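PDB 4WOD: taurocyamine kinase, which catalyses the reversible transfer of phosphate from ATP to the guanidino compound taurocyamine, with magnesium as cofactor, and is built as two fused phosphagen kinase repeats. Local coordinates for residues A[108-113]-A[340-345]; A[283-288]-A[347-352]; A[364-369]-A[412-417]; A[401-406]-A[433-438]. The protein carries 4 engineered substitutions. All coordinates share one frame; numbering follows the deposited sequence.

How the contacts relate
The four contacts line the junction of the two kinase repeats. Along the chain the segments of contacts 1 and 2 alternate, as do those of contacts 3 and 4, and the first pair closes before the second opens. Contacts 1 and 2 belong to the first repeat and share helix 331-355; their centres are about 12 Å apart, and they touch where Tyr113 meets Glu347. Contact 3 opens the second repeat, about 14 Å from contact 2 between centres, and packs against it through Leu352 and Glu367. Contact 4 lies about 14 Å from contact 3, joined by Met412 and Phe436. The series thus runs from the first catalytic domain into the helical N-terminal domain of the second repeat.

Contact 1 of 4, residues A[108-113]-A[340-345]; sequences TDLNTY and SGVRAL
In the first kinase repeat, the loop that leads into strand 117-126 of the catalytic sheet lies against the long helix 331-355, with Tyr113 and Arg343 as the main pair. The aliphatic part of Arg343 runs over one face of the tyrosine ring: CG stands 3.7 Å from the centroid of the Tyr113 ring, a CH-pi contact only 17° off the ring normal. With CG anti to the backbone N (chi1 166°) and the chain extended as far as NE, the arginine reaches past the ring to its phenolic end. There the guanidinium lies at 26° to the ring plane, with Tyr113 OH over its face. The 3.0 Å between Arg343 NE and Tyr113 OH is no hydrogen bond, because the angle is poor; NE instead forms a salt bridge with Glu347, one turn further along the helix. The hydroxyl has its partner within the loop, Thr108 OG1 at 2.6 Å from Tyr113 OH, placed at the edge of the ring. Deeper in, Leu110 CD1 meets Val342 CG1 at 3.9 Å, the two branched side chains crossing at about a right angle, and both also touch Val280 of strand 277-283, a residue predicted to bind ATP. The buried tyrosine ring offers its face to the aliphatic part of the partly exposed arginine, and each polar end is bonded elsewhere; the pairing across the contact thus rests on packing rather than on polar bonds.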
loop_
_atom_site.group_PDB
_atom_site.type_symbol
_atom_site.label_atom_id
_atom_site.label_comp_id
_atom_site.label_asym_id
_atom_site.label_seq_id
_atom_site.Cartn_x
_atom_site.Cartn_y
_atom_site.Cartn_z
ATOM N N THR A 108 13.657 -16.906 20.552
ATOM C CA THR A 108 14.954 -16.998 19.893
ATOM C C THR A 108 15.519 -15.590 19.738
ATOM O O THR A 108 14.760 -14.618 19.625
ATOM C CB THR A 108 14.872 -17.710 18.510
ATOM O OG1 THR A 108 13.911 -17.046 17.678
ATOM C CG2 THR A 108 14.465 -19.164 18.687
ATOM N N ASP A 109 16.842 -15.465 19.785
ATOM C CA ASP A 109 17.470 -14.173 19.576
ATOM C C ASP A 109 17.208 -13.752 18.137
ATOM O O ASP A 109 17.423 -14.549 17.219
ATOM C CB ASP A 109 18.969 -14.220 19.846
ATOM C CG ASP A 109 19.578 -12.834 19.907
ATOM O OD1 ASP A 109 19.665 -12.186 18.842
ATOM O OD2 ASP A 109 19.952 -12.382 21.023
ATOM N N LEU A 110 16.767 -12.509 17.924
ATOM C CA LEU A 110 16.333 -12.120 16.582
ATOM C C LEU A 110 17.490 -11.974 15.595
ATOM O O LEU A 110 17.278 -11.948 14.372
ATOM C CB LEU A 110 15.512 -10.819 16.650
ATOM C CG LEU A 110 14.073 -11.112 17.085
ATOM C CD1 LEU A 110 13.225 -9.841 17.312
ATOM C CD2 LEU A 110 13.403 -12.041 16.077
ATOM N N ASN A 111 18.717 -11.891 16.096
ATOM C CA ASN A 111 19.847 -11.815 15.192
ATOM C C ASN A 111 20.213 -13.180 14.599
ATOM O O ASN A 111 21.066 -13.276 13.714
ATOM C CB ASN A 111 21.041 -11.171 15.891
ATOM C CG ASN A 111 21.132 -9.705 15.561
ATOM O OD1 ASN A 111 20.693 -9.292 14.483
ATOM N ND2 ASN A 111 21.643 -8.909 16.482
ATOM N N THR A 112 19.531 -14.223 15.057
ATOM C CA THR A 112 19.641 -15.534 14.419
ATOM C C THR A 112 19.295 -15.441 12.923
ATOM O O THR A 112 19.835 -16.173 12.113
ATOM C CB THR A 112 18.715 -16.565 15.103
ATOM O OG1 THR A 112 19.011 -16.615 16.507
ATOM C CG2 THR A 112 18.886 -17.961 14.492
ATOM N N TYR A 113 18.416 -14.502 12.567
ATOM C CA TYR A 113 17.913 -14.407 11.196
ATOM C C TYR A 113 18.673 -13.369 10.379
ATOM O O TYR A 113 18.132 -12.329 9.982
ATOM C CB TYR A 113 16.393 -14.141 11.246
ATOM C CG TYR A 113 15.791 -15.063 12.265
ATOM C CD1 TYR A 113 15.751 -16.440 12.045
ATOM C CD2 TYR A 113 15.362 -14.584 13.488
ATOM C CE1 TYR A 113 15.263 -17.291 13.003
ATOM C CE2 TYR A 113 14.869 -15.428 14.452
ATOM C CZ TYR A 113 14.823 -16.777 14.209
ATOM O OH TYR A 113 14.328 -17.603 15.183
ATOM N N SER A 340 7.222 -13.337 16.158
ATOM C CA SER A 340 6.879 -14.208 15.046
ATOM C C SER A 340 6.961 -13.465 13.729
ATOM O O SER A 340 7.585 -13.938 12.783
ATOM C CB SER A 340 5.475 -14.784 15.215
ATOM O OG SER A 340 5.465 -15.729 16.266
ATOM N N GLY A 341 6.303 -12.314 13.667
ATOM C CA GLY A 341 6.298 -11.510 12.458
ATOM C C GLY A 341 7.676 -10.994 12.078
ATOM O O GLY A 341 8.068 -11.084 10.903
ATOM N N VAL A 342 8.418 -10.458 13.054
ATOM C CA VAL A 342 9.719 -9.894 12.756
ATOM C C VAL A 342 10.643 -11.019 12.270
ATOM O O VAL A 342 11.389 -10.858 11.288
ATOM C CB VAL A 342 10.352 -9.146 13.978
ATOM C CG1 VAL A 342 11.820 -8.940 13.771
ATOM C CG2 VAL A 342 9.670 -7.788 14.215
ATOM N N ARG A 343 10.563 -12.164 12.947
ATOM C CA ARG A 343 11.364 -13.309 12.544
ATOM C C ARG A 343 11.084 -13.680 11.067
ATOM O O ARG A 343 12.019 -13.820 10.280
ATOM C CB ARG A 343 11.100 -14.510 13.461
ATOM C CG ARG A 343 11.652 -15.795 12.863
ATOM C CD ARG A 343 11.424 -17.014 13.751
ATOM N NE ARG A 343 12.163 -18.152 13.207
ATOM C CZ ARG A 343 12.294 -19.328 13.814
ATOM N NH1 ARG A 343 11.744 -19.522 15.007
ATOM N NH2 ARG A 343 12.997 -20.303 13.241
ATOM N N ALA A 344 9.807 -13.790 10.690
ATOM C CA ALA A 344 9.441 -14.061 9.300
ATOM C C ALA A 344 10.005 -13.011 8.329
ATOM O O ALA A 344 10.472 -13.340 7.232
ATOM C CB ALA A 344 7.896 -14.143 9.146
ATOM N N LEU A 345 9.938 -11.746 8.721
ATOM C CA LEU A 345 10.397 -10.670 7.840
ATOM C C LEU A 345 11.912 -10.679 7.664
ATOM O O LEU A 345 12.426 -10.457 6.562
ATOM C CB LEU A 345 9.944 -9.317 8.375
ATOM C CG LEU A 345 8.443 -9.046 8.462
ATOM C CD1 LEU A 345 8.215 -7.659 9.056
ATOM C CD2 LEU A 345 7.793 -9.179 7.066
#

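Contact 2 of 4, residues A[283-288]-A[347-352]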
loop_
_atom_site.group_PDB
_atom_site.type_symbol
_atom_site.label_atom_id
_atom_site.label_comp_id
_atom_site.label_asym_id
_atom_site.label_seq_id
_atom_site.Cartn_x
_atom_site.Cartn_y
_atom_site.Cartn_z
ATOM N N LYS A 283 18.099 -3.838 9.704
ATOM C CA LYS A 283 18.546 -3.569 8.332
ATOM C C LYS A 283 17.858 -4.492 7.330
ATOM O O LYS A 283 18.266 -5.641 7.151
ATOM C CB LYS A 283 20.064 -3.728 8.204
ATOM C CG LYS A 283 20.892 -2.792 9.062
ATOM C CD LYS A 283 22.210 -3.460 9.442
ATOM C CE LYS A 283 22.554 -3.291 10.923
ATOM N NZ LYS A 283 23.488 -4.359 11.421
ATOM N N ILE A 284 16.832 -3.978 6.660
ATOM C CA ILE A 284 16.087 -4.756 5.673
ATOM C C ILE A 284 15.899 -3.995 4.341
ATOM O O ILE A 284 14.771 -3.861 3.851
ATOM C CB ILE A 284 14.707 -5.155 6.235
ATOM C CG1 ILE A 284 13.915 -3.905 6.652
ATOM C CG2 ILE A 284 14.889 -6.065 7.471
ATOM C CD1 ILE A 284 12.439 -4.138 6.795
ATOM N N PRO A 285 17.006 -3.529 3.733
ATOM C CA PRO A 285 16.893 -2.714 2.514
ATOM C C PRO A 285 16.190 -3.416 1.343
ATOM O O PRO A 285 15.480 -2.752 0.588
ATOM C CB PRO A 285 18.359 -2.419 2.153
ATOM C CG PRO A 285 19.113 -3.583 2.719
ATOM C CD PRO A 285 18.412 -3.858 4.035
ATOM N N MET A 286 16.376 -4.725 1.183
ATOM C CA MET A 286 15.824 -5.376 0.009
ATOM C C MET A 286 14.340 -5.603 0.194
ATOM O O MET A 286 13.560 -5.380 -0.724
ATOM C CB MET A 286 16.554 -6.689 -0.287
ATOM C CG MET A 286 16.443 -7.112 -1.740
ATOM S SD MET A 286 17.855 -8.112 -2.281
ATOM C CE MET A 286 19.070 -6.838 -2.561
ATOM N N LEU A 287 13.946 -6.016 1.399
ATOM C CA LEU A 287 12.540 -6.181 1.731
ATOM C C LEU A 287 11.796 -4.849 1.654
ATOM O O LEU A 287 10.672 -4.788 1.146
ATOM C CB LEU A 287 12.390 -6.782 3.136
ATOM C CG LEU A 287 11.039 -6.821 3.847
ATOM C CD1 LEU A 287 9.995 -7.679 3.120
ATOM C CD2 LEU A 287 11.260 -7.336 5.274
ATOM N N ALA A 288 12.441 -3.801 2.154
ATOM C CA ALA A 288 11.862 -2.461 2.190
ATOM C C ALA A 288 11.568 -1.940 0.791
ATOM O O ALA A 288 10.746 -1.026 0.613
ATOM C CB ALA A 288 12.796 -1.504 2.908
ATOM N N GLU A 347 13.804 -13.344 8.057
ATOM C CA GLU A 347 14.079 -14.543 7.255
ATOM C C GLU A 347 13.844 -14.243 5.764
ATOM O O GLU A 347 14.592 -14.702 4.891
ATOM C CB GLU A 347 13.212 -15.723 7.704
ATOM C CG GLU A 347 13.674 -16.380 8.992
ATOM C CD GLU A 347 12.713 -17.450 9.504
ATOM O OE1 GLU A 347 11.533 -17.441 9.122
ATOM O OE2 GLU A 347 13.134 -18.296 10.312
ATOM N N LEU A 348 12.822 -13.437 5.483
ATOM C CA LEU A 348 12.538 -13.057 4.102
ATOM C C LEU A 348 13.616 -12.122 3.538
ATOM O O LEU A 348 13.972 -12.225 2.358
ATOM C CB LEU A 348 11.154 -12.418 4.002
ATOM C CG LEU A 348 10.602 -12.207 2.591
ATOM C CD1 LEU A 348 10.692 -13.495 1.793
ATOM C CD2 LEU A 348 9.160 -11.728 2.665
ATOM N N GLU A 349 14.160 -11.224 4.359
ATOM C CA GLU A 349 15.249 -10.370 3.890
ATOM C C GLU A 349 16.445 -11.243 3.509
ATOM O O GLU A 349 17.098 -11.035 2.474
ATOM C CB GLU A 349 15.659 -9.349 4.951
ATOM C CG GLU A 349 16.930 -8.595 4.620
ATOM C CD GLU A 349 16.744 -7.528 3.537
ATOM O OE1 GLU A 349 15.581 -7.197 3.213
ATOM O OE2 GLU A 349 17.761 -7.014 3.022
ATOM N N VAL A 350 16.733 -12.225 4.352
ATOM C CA VAL A 350 17.857 -13.131 4.097
ATOM C C VAL A 350 17.641 -13.883 2.784
ATOM O O VAL A 350 18.559 -13.989 1.968
ATOM C CB VAL A 350 18.045 -14.117 5.262
ATOM C CG1 VAL A 350 18.993 -15.250 4.861
ATOM C CG2 VAL A 350 18.580 -13.382 6.473
ATOM N N MET A 351 16.424 -14.365 2.563
ATOM C CA MET A 351 16.098 -15.079 1.331
ATOM C C MET A 351 16.258 -14.166 0.127
ATOM O O MET A 351 16.835 -14.567 -0.884
ATOM C CB MET A 351 14.678 -15.649 1.376
ATOM C CG MET A 351 14.504 -16.838 2.311
ATOM S SD MET A 351 12.797 -17.430 2.407
ATOM C CE MET A 351 12.191 -16.497 3.784
ATOM N N LEU A 352 15.763 -12.938 0.238
ATOM C CA LEU A 352 15.919 -11.972 -0.846
ATOM C C LEU A 352 17.382 -11.721 -1.167
ATOM O O LEU A 352 17.775 -11.708 -2.337
ATOM C CB LEU A 352 15.245 -10.644 -0.497
ATOM C CG LEU A 352 13.721 -10.589 -0.406
ATOM C CD1 LEU A 352 13.294 -9.321 0.324
ATOM C CD2 LEU A 352 13.040 -10.665 -1.816
HETATM O O HOH W 1 20.103 -6.951 4.817
#
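Glu349 reaches across from helix 331-355 and sets its carboxylate against two successive backbone N-H groups of residues 283-288. Its CG stands anti to the backbone N, and a bend at chi2 (75°) then turns the carboxylate toward the start of the short helical turn. Leu287 N donates to Glu349 OE1 at 2.7 Å with an angle of 157°, and Met286 N to Glu349 OE2 at 3.2 Å; each oxygen accepts the N-H on its syn lone pair, the side facing the other oxygen. A water bridges the same OE2 to Lys283 O, and Gln353 is a further partner of that oxygen. The turn directly follows strand 277-283 of the antiparallel catalytic sheet of the first repeat, and an acidic group suits its opening, where N-H groups have no preceding turn to bond to. Pro285, which has no N-H to offer, crosses the glutamate at about a right angle, with Pro285 CD 3.4 Å from Glu349 OE2. Leucines fill the buried flank: Leu352, with CG anti to its carbonyl carbon (chi1 -68°), sends CD1 to within 3.9 Å of Leu287 CB, while Leu287 CD1 and Leu348 CD2 approach to 4.2 Å. The flexible thioether chain of Met286 slants across Leu352, Met286 CG lying 3.9 Å from Leu352 CB, and its bend at chi3 carries the methyl away from the helix.

Contact 3 of 4, residues A[364-369]-A[412-417]; sequences MPVEPL and MIRNGA
Arg414 and Glu367 meet in a buried salt bridge where the second repeat begins, tying the chain just ahead of helix 369-376 to helix 409-418 of the N-terminal domain. The grip is side-on, with one nitrogen for each oxygen. Arg414 NE donates to Glu367 OE1 at 2.8 Å with an angle of 162°, close to the guanidinium plane and on the syn lone pair of the acid. The second bond, from Arg414 NH2 to Glu367 OE2 at 3.0 Å, is more bent at 137°, and OE2 is tilted out of the guanidinium plane. Arginine suits this span because its chain, extended from CG to NE, carries the charge well beyond the helix, while Glu367 bends at chi2 and comes in across the arginine, presenting its carboxylate to the NE edge of the guanidinium. Met364 closes in on the same arginine, its CE lying 3.6 Å from Arg414 CD.

Against this many-atom polar grip, the rest of the contact is slight in extent. All the touching residues are buried, so this part is not a solvent face: Val366 CG2 makes a looser approach, 4.2 Å from Arg414 CD, and further along Leu369 CD1 and Ile413 CD1 meet at 3.7 Å in a single touch of methyl on methyl.

Neither charge depends on the other alone. Glu367 OE2 also accepts from Tyr418, and Arg414 bonds to Asn292 of the first repeat and to the carbonyl of Asp557. With the burial paid for in this way, the pair is probably held fully ionised, and the arginine links both repeats.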
loop_
_atom_site.group_PDB
_atom_site.type_symbol
_atom_site.label_atom_id
_atom_site.label_comp_id
_atom_site.label_asym_id
_atom_site.label_seq_id
_atom_site.Cartn_x
_atom_site.Cartn_y
_atom_site.Cartn_z
ATOM N N MET A 364 14.129 -5.101 -10.351
ATOM C CA MET A 364 13.341 -5.486 -9.179
ATOM C C MET A 364 13.831 -6.789 -8.535
ATOM O O MET A 364 13.988 -7.791 -9.216
ATOM C CB MET A 364 11.881 -5.634 -9.579
ATOM C CG MET A 364 10.923 -5.923 -8.432
ATOM S SD MET A 364 9.318 -6.482 -9.072
ATOM C CE MET A 364 8.500 -6.938 -7.541
ATOM N N PRO A 365 14.087 -6.774 -7.215
ATOM C CA PRO A 365 14.426 -8.043 -6.560
ATOM C C PRO A 365 13.157 -8.880 -6.336
ATOM O O PRO A 365 12.064 -8.322 -6.301
ATOM C CB PRO A 365 15.070 -7.594 -5.242
ATOM C CG PRO A 365 14.472 -6.277 -4.965
ATOM C CD PRO A 365 14.211 -5.628 -6.303
ATOM N N VAL A 366 13.286 -10.198 -6.223
ATOM C CA VAL A 366 12.112 -11.030 -6.079
ATOM C C VAL A 366 12.362 -12.119 -5.046
ATOM O O VAL A 366 13.493 -12.591 -4.896
ATOM C CB VAL A 366 11.690 -11.658 -7.435
ATOM C CG1 VAL A 366 12.746 -12.667 -7.929
ATOM C CG2 VAL A 366 10.275 -12.278 -7.347
ATOM N N GLU A 367 11.305 -12.502 -4.334
ATOM C CA GLU A 367 11.374 -13.618 -3.384
ATOM C C GLU A 367 11.713 -14.924 -4.126
ATOM O O GLU A 367 11.444 -15.053 -5.335
ATOM C CB GLU A 367 10.048 -13.757 -2.637
ATOM C CG GLU A 367 9.598 -12.515 -1.839
ATOM C CD GLU A 367 8.680 -11.562 -2.618
ATOM O OE1 GLU A 367 8.863 -11.390 -3.843
ATOM O OE2 GLU A 367 7.767 -10.981 -1.997
ATOM N N PRO A 368 12.306 -15.898 -3.412
ATOM C CA PRO A 368 12.524 -17.213 -4.024
ATOM C C PRO A 368 11.251 -17.785 -4.659
ATOM O O PRO A 368 10.153 -17.635 -4.106
ATOM C CB PRO A 368 12.975 -18.072 -2.840
ATOM C CG PRO A 368 13.719 -17.107 -1.963
ATOM C CD PRO A 368 12.880 -15.824 -2.055
ATOM N N LEU A 369 11.409 -18.399 -5.828
ATOM C CA LEU A 369 10.303 -19.035 -6.530
ATOM C C LEU A 369 9.474 -19.960 -5.626
ATOM O O LEU A 369 8.245 -19.920 -5.653
ATOM C CB LEU A 369 10.831 -19.817 -7.725
ATOM C CG LEU A 369 9.804 -20.624 -8.515
ATOM C CD1 LEU A 369 8.628 -19.721 -8.985
ATOM C CD2 LEU A 369 10.492 -21.308 -9.684
ATOM N N MET A 412 7.535 -13.415 -12.534
ATOM C CA MET A 412 6.327 -13.363 -13.345
ATOM C C MET A 412 5.103 -13.963 -12.635
ATOM O O MET A 412 3.977 -13.613 -12.962
ATOM C CB MET A 412 6.569 -14.025 -14.718
ATOM C CG MET A 412 6.511 -15.542 -14.786
ATOM S SD MET A 412 6.657 -16.134 -16.525
ATOM C CE MET A 412 7.987 -15.088 -17.068
ATOM N N ILE A 413 5.304 -14.803 -11.626
ATOM C CA ILE A 413 4.148 -15.290 -10.867
ATOM C C ILE A 413 3.831 -14.426 -9.630
ATOM O O ILE A 413 2.793 -14.621 -8.989
ATOM C CB ILE A 413 4.332 -16.764 -10.398
ATOM C CG1 ILE A 413 5.413 -16.850 -9.318
ATOM C CG2 ILE A 413 4.615 -17.700 -11.597
ATOM C CD1 ILE A 413 5.306 -18.100 -8.458
ATOM N N ARG A 414 4.690 -13.456 -9.325
ATOM C CA ARG A 414 4.549 -12.654 -8.108
ATOM C C ARG A 414 3.178 -11.973 -7.996
ATOM O O ARG A 414 2.565 -11.970 -6.909
ATOM C CB ARG A 414 5.651 -11.595 -8.016
ATOM C CG ARG A 414 5.777 -11.005 -6.627
ATOM C CD ARG A 414 6.878 -9.936 -6.507
ATOM N NE ARG A 414 7.122 -9.599 -5.101
ATOM C CZ ARG A 414 6.418 -8.699 -4.412
ATOM N NH1 ARG A 414 5.429 -8.023 -4.996
ATOM N NH2 ARG A 414 6.696 -8.476 -3.135
ATOM N N ASN A 415 2.685 -11.404 -9.096
ATOM C CA ASN A 415 1.384 -10.728 -9.012
ATOM C C ASN A 415 0.291 -11.714 -8.575
ATOM O O ASN A 415 -0.596 -11.367 -7.788
ATOM C CB ASN A 415 0.983 -10.061 -10.342
ATOM C CG ASN A 415 0.772 -11.056 -11.461
ATOM O OD1 ASN A 415 1.673 -11.786 -11.828
ATOM N ND2 ASN A 415 -0.443 -11.126 -11.968
ATOM N N GLY A 416 0.377 -12.953 -9.049
ATOM C CA GLY A 416 -0.584 -13.977 -8.668
ATOM C C GLY A 416 -0.377 -14.481 -7.252
ATOM O O GLY A 416 -1.334 -14.711 -6.501
ATOM N N ALA A 417 0.882 -14.666 -6.882
ATOM C CA ALA A 417 1.210 -15.083 -5.521
ATOM C C ALA A 417 0.567 -14.162 -4.474
ATOM O O ALA A 417 0.004 -14.631 -3.476
ATOM C CB ALA A 417 2.703 -15.123 -5.346
#

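Contact 4 of 4, residues A[401-406]-A[433-438]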
loop_
_atom_site.group_PDB
_atom_site.type_symbol
_atom_site.label_atom_id
_atom_site.label_comp_id
_atom_site.label_asym_id
_atom_site.label_seq_id
_atom_site.Cartn_x
_atom_site.Cartn_y
_atom_site.Cartn_z
ATOM N N LYS A 401 16.888 -19.938 -12.573
ATOM C CA LYS A 401 17.200 -19.551 -13.943
ATOM C C LYS A 401 16.836 -18.079 -14.166
ATOM O O LYS A 401 15.826 -17.592 -13.646
ATOM C CB LYS A 401 16.464 -20.455 -14.943
ATOM C CG LYS A 401 16.780 -20.124 -16.396
ATOM C CD LYS A 401 17.046 -21.373 -17.230
ATOM C CE LYS A 401 18.270 -21.190 -18.136
ATOM N NZ LYS A 401 18.319 -19.833 -18.757
ATOM N N ARG A 402 17.665 -17.374 -14.931
ATOM C CA ARG A 402 17.371 -15.990 -15.307
ATOM C C ARG A 402 17.495 -15.828 -16.810
ATOM O O ARG A 402 18.276 -16.543 -17.454
ATOM C CB ARG A 402 18.311 -15.003 -14.613
ATOM C CG ARG A 402 18.247 -15.023 -13.086
ATOM C CD ARG A 402 18.369 -13.609 -12.491
ATOM N NE ARG A 402 18.094 -13.639 -11.056
ATOM C CZ ARG A 402 17.496 -12.665 -10.382
ATOM N NH1 ARG A 402 17.117 -11.543 -11.004
ATOM N NH2 ARG A 402 17.292 -12.808 -9.071
ATOM N N THR A 403 16.733 -14.887 -17.369
ATOM C CA THR A 403 16.990 -14.474 -18.745
ATOM C C THR A 403 18.304 -13.716 -18.795
ATOM O O THR A 403 18.896 -13.396 -17.762
ATOM C CB THR A 403 15.875 -13.580 -19.304
ATOM O OG1 THR A 403 15.803 -12.375 -18.531
ATOM C CG2 THR A 403 14.554 -14.294 -19.253
ATOM N N THR A 404 18.740 -13.392 -20.008
ATOM C CA THR A 404 20.025 -12.758 -20.207
ATOM C C THR A 404 20.077 -11.451 -19.437
ATOM O O THR A 404 21.131 -11.041 -18.959
ATOM C CB THR A 404 20.309 -12.509 -21.717
ATOM O OG1 THR A 404 20.223 -13.753 -22.423
ATOM C CG2 THR A 404 21.699 -11.948 -21.911
ATOM N N HIS A 405 18.920 -10.814 -19.282
ATOM C CA HIS A 405 18.885 -9.503 -18.659
ATOM C C HIS A 405 18.227 -9.499 -17.280
ATOM O O HIS A 405 17.990 -8.441 -16.704
ATOM C CB HIS A 405 18.216 -8.538 -19.614
ATOM C CG HIS A 405 18.811 -8.598 -20.987
ATOM N ND1 HIS A 405 18.065 -8.869 -22.114
ATOM C CD2 HIS A 405 20.098 -8.493 -21.401
ATOM C CE1 HIS A 405 18.860 -8.885 -23.171
ATOM N NE2 HIS A 405 20.099 -8.659 -22.766
ATOM N N GLY A 406 17.977 -10.688 -16.738
ATOM C CA GLY A 406 17.683 -10.796 -15.320
ATOM C C GLY A 406 16.278 -11.165 -14.879
ATOM O O GLY A 406 15.977 -11.140 -13.682
ATOM N N TYR A 433 9.620 -15.433 -23.061
ATOM C CA TYR A 433 8.810 -16.341 -23.857
ATOM C C TYR A 433 9.615 -17.427 -24.582
ATOM O O TYR A 433 9.040 -18.293 -25.230
ATOM C CB TYR A 433 7.978 -15.558 -24.877
ATOM C CG TYR A 433 6.894 -14.735 -24.213
ATOM C CD1 TYR A 433 5.671 -15.309 -23.865
ATOM C CD2 TYR A 433 7.101 -13.396 -23.909
ATOM C CE1 TYR A 433 4.658 -14.557 -23.261
ATOM C CE2 TYR A 433 6.103 -12.636 -23.277
ATOM C CZ TYR A 433 4.889 -13.219 -22.964
ATOM O OH TYR A 433 3.896 -12.456 -22.344
ATOM N N SER A 434 10.926 -17.380 -24.494
ATOM C CA SER A 434 11.703 -18.523 -24.950
ATOM C C SER A 434 12.396 -19.178 -23.752
ATOM O O SER A 434 12.378 -20.397 -23.634
ATOM C CB SER A 434 12.710 -18.113 -26.035
ATOM O OG SER A 434 13.727 -17.284 -25.508
ATOM N N THR A 435 13.005 -18.379 -22.873
ATOM C CA THR A 435 13.709 -18.922 -21.699
ATOM C C THR A 435 12.797 -19.788 -20.815
ATOM O O THR A 435 13.219 -20.839 -20.281
ATOM C CB THR A 435 14.309 -17.795 -20.843
ATOM O OG1 THR A 435 15.125 -16.955 -21.666
ATOM C CG2 THR A 435 15.147 -18.360 -19.679
ATOM N N PHE A 436 11.541 -19.363 -20.675
ATOM C CA PHE A 436 10.576 -20.115 -19.858
ATOM C C PHE A 436 9.430 -20.706 -20.679
ATOM O O PHE A 436 8.287 -20.750 -20.209
ATOM C CB PHE A 436 9.998 -19.221 -18.756
ATOM C CG PHE A 436 11.043 -18.608 -17.866
ATOM C CD1 PHE A 436 11.804 -19.398 -17.037
ATOM C CD2 PHE A 436 11.282 -17.243 -17.881
ATOM C CE1 PHE A 436 12.775 -18.845 -16.223
ATOM C CE2 PHE A 436 12.233 -16.684 -17.068
ATOM C CZ PHE A 436 12.989 -17.483 -16.239
ATOM N N ILE A 437 9.741 -21.139 -21.898
ATOM C CA ILE A 437 8.733 -21.635 -22.832
ATOM C C ILE A 437 7.914 -22.804 -22.242
ATOM O O ILE A 437 6.718 -22.919 -22.510
ATOM C CB ILE A 437 9.394 -22.058 -24.182
ATOM C CG1 ILE A 437 8.339 -22.431 -25.226
ATOM C CG2 ILE A 437 10.383 -23.220 -23.988
ATOM C CD1 ILE A 437 8.884 -22.372 -26.679
ATOM N N ASP A 438 8.552 -23.633 -21.415
ATOM C CA ASP A 438 7.889 -24.805 -20.838
ATOM C C ASP A 438 6.778 -24.395 -19.894
ATOM O O ASP A 438 5.841 -25.155 -19.658
ATOM C CB ASP A 438 8.883 -25.691 -20.087
ATOM C CG ASP A 438 9.741 -26.530 -21.016
ATOM O OD1 ASP A 438 9.669 -26.347 -22.243
ATOM O OD2 ASP A 438 10.473 -27.398 -20.517
#
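This is a contact of van der Waals type, without hydrogen bonds between its segments, inside the helical N-terminal domain of the second phosphagen kinase repeat and away from the annotated sites. A type I beta turn, Thr403 to Gly406, closes segment 401-406, part of the loop between helices 392-398 and 409-418; the segment lies against the junction where helix 432-435 gives way to helix 437-448. Thr435 stands at the centre. With OG1 anti to the carbonyl carbon (chi1 -54°), its hydroxyl is turned back to bond Glu431 O one turn earlier in the chain, and its methyl faces the lysine. Thr435 CG2 lies 3.6 Å from Lys401 NZ, the lysine chain bending three times as it passes obliquely by. The bonded hydroxyl takes part in the packing too: the methyl of Thr403 crosses over Thr435, its CG2 being 3.6 Å from Thr435 OG1, while Thr403 OG1 bonds Glu429. Threonine suits both places, since each brings a methyl to the contact and has its hydroxyl bonded to a glutamate nearby. Gly406 closes the turn with a positive phi of 110°, a value that glycine adopts readily. Phe436, at the break between the helices, is buried; it supplies carbon surface to the loop and stacks edge-to-face with Tyr398. Its CE2 is 4.0 Å from Thr403 CG2, and the edge of the ring faces the backbone: Lys401 O lies near the ring plane, 3.8 Å from Phe436 CZ.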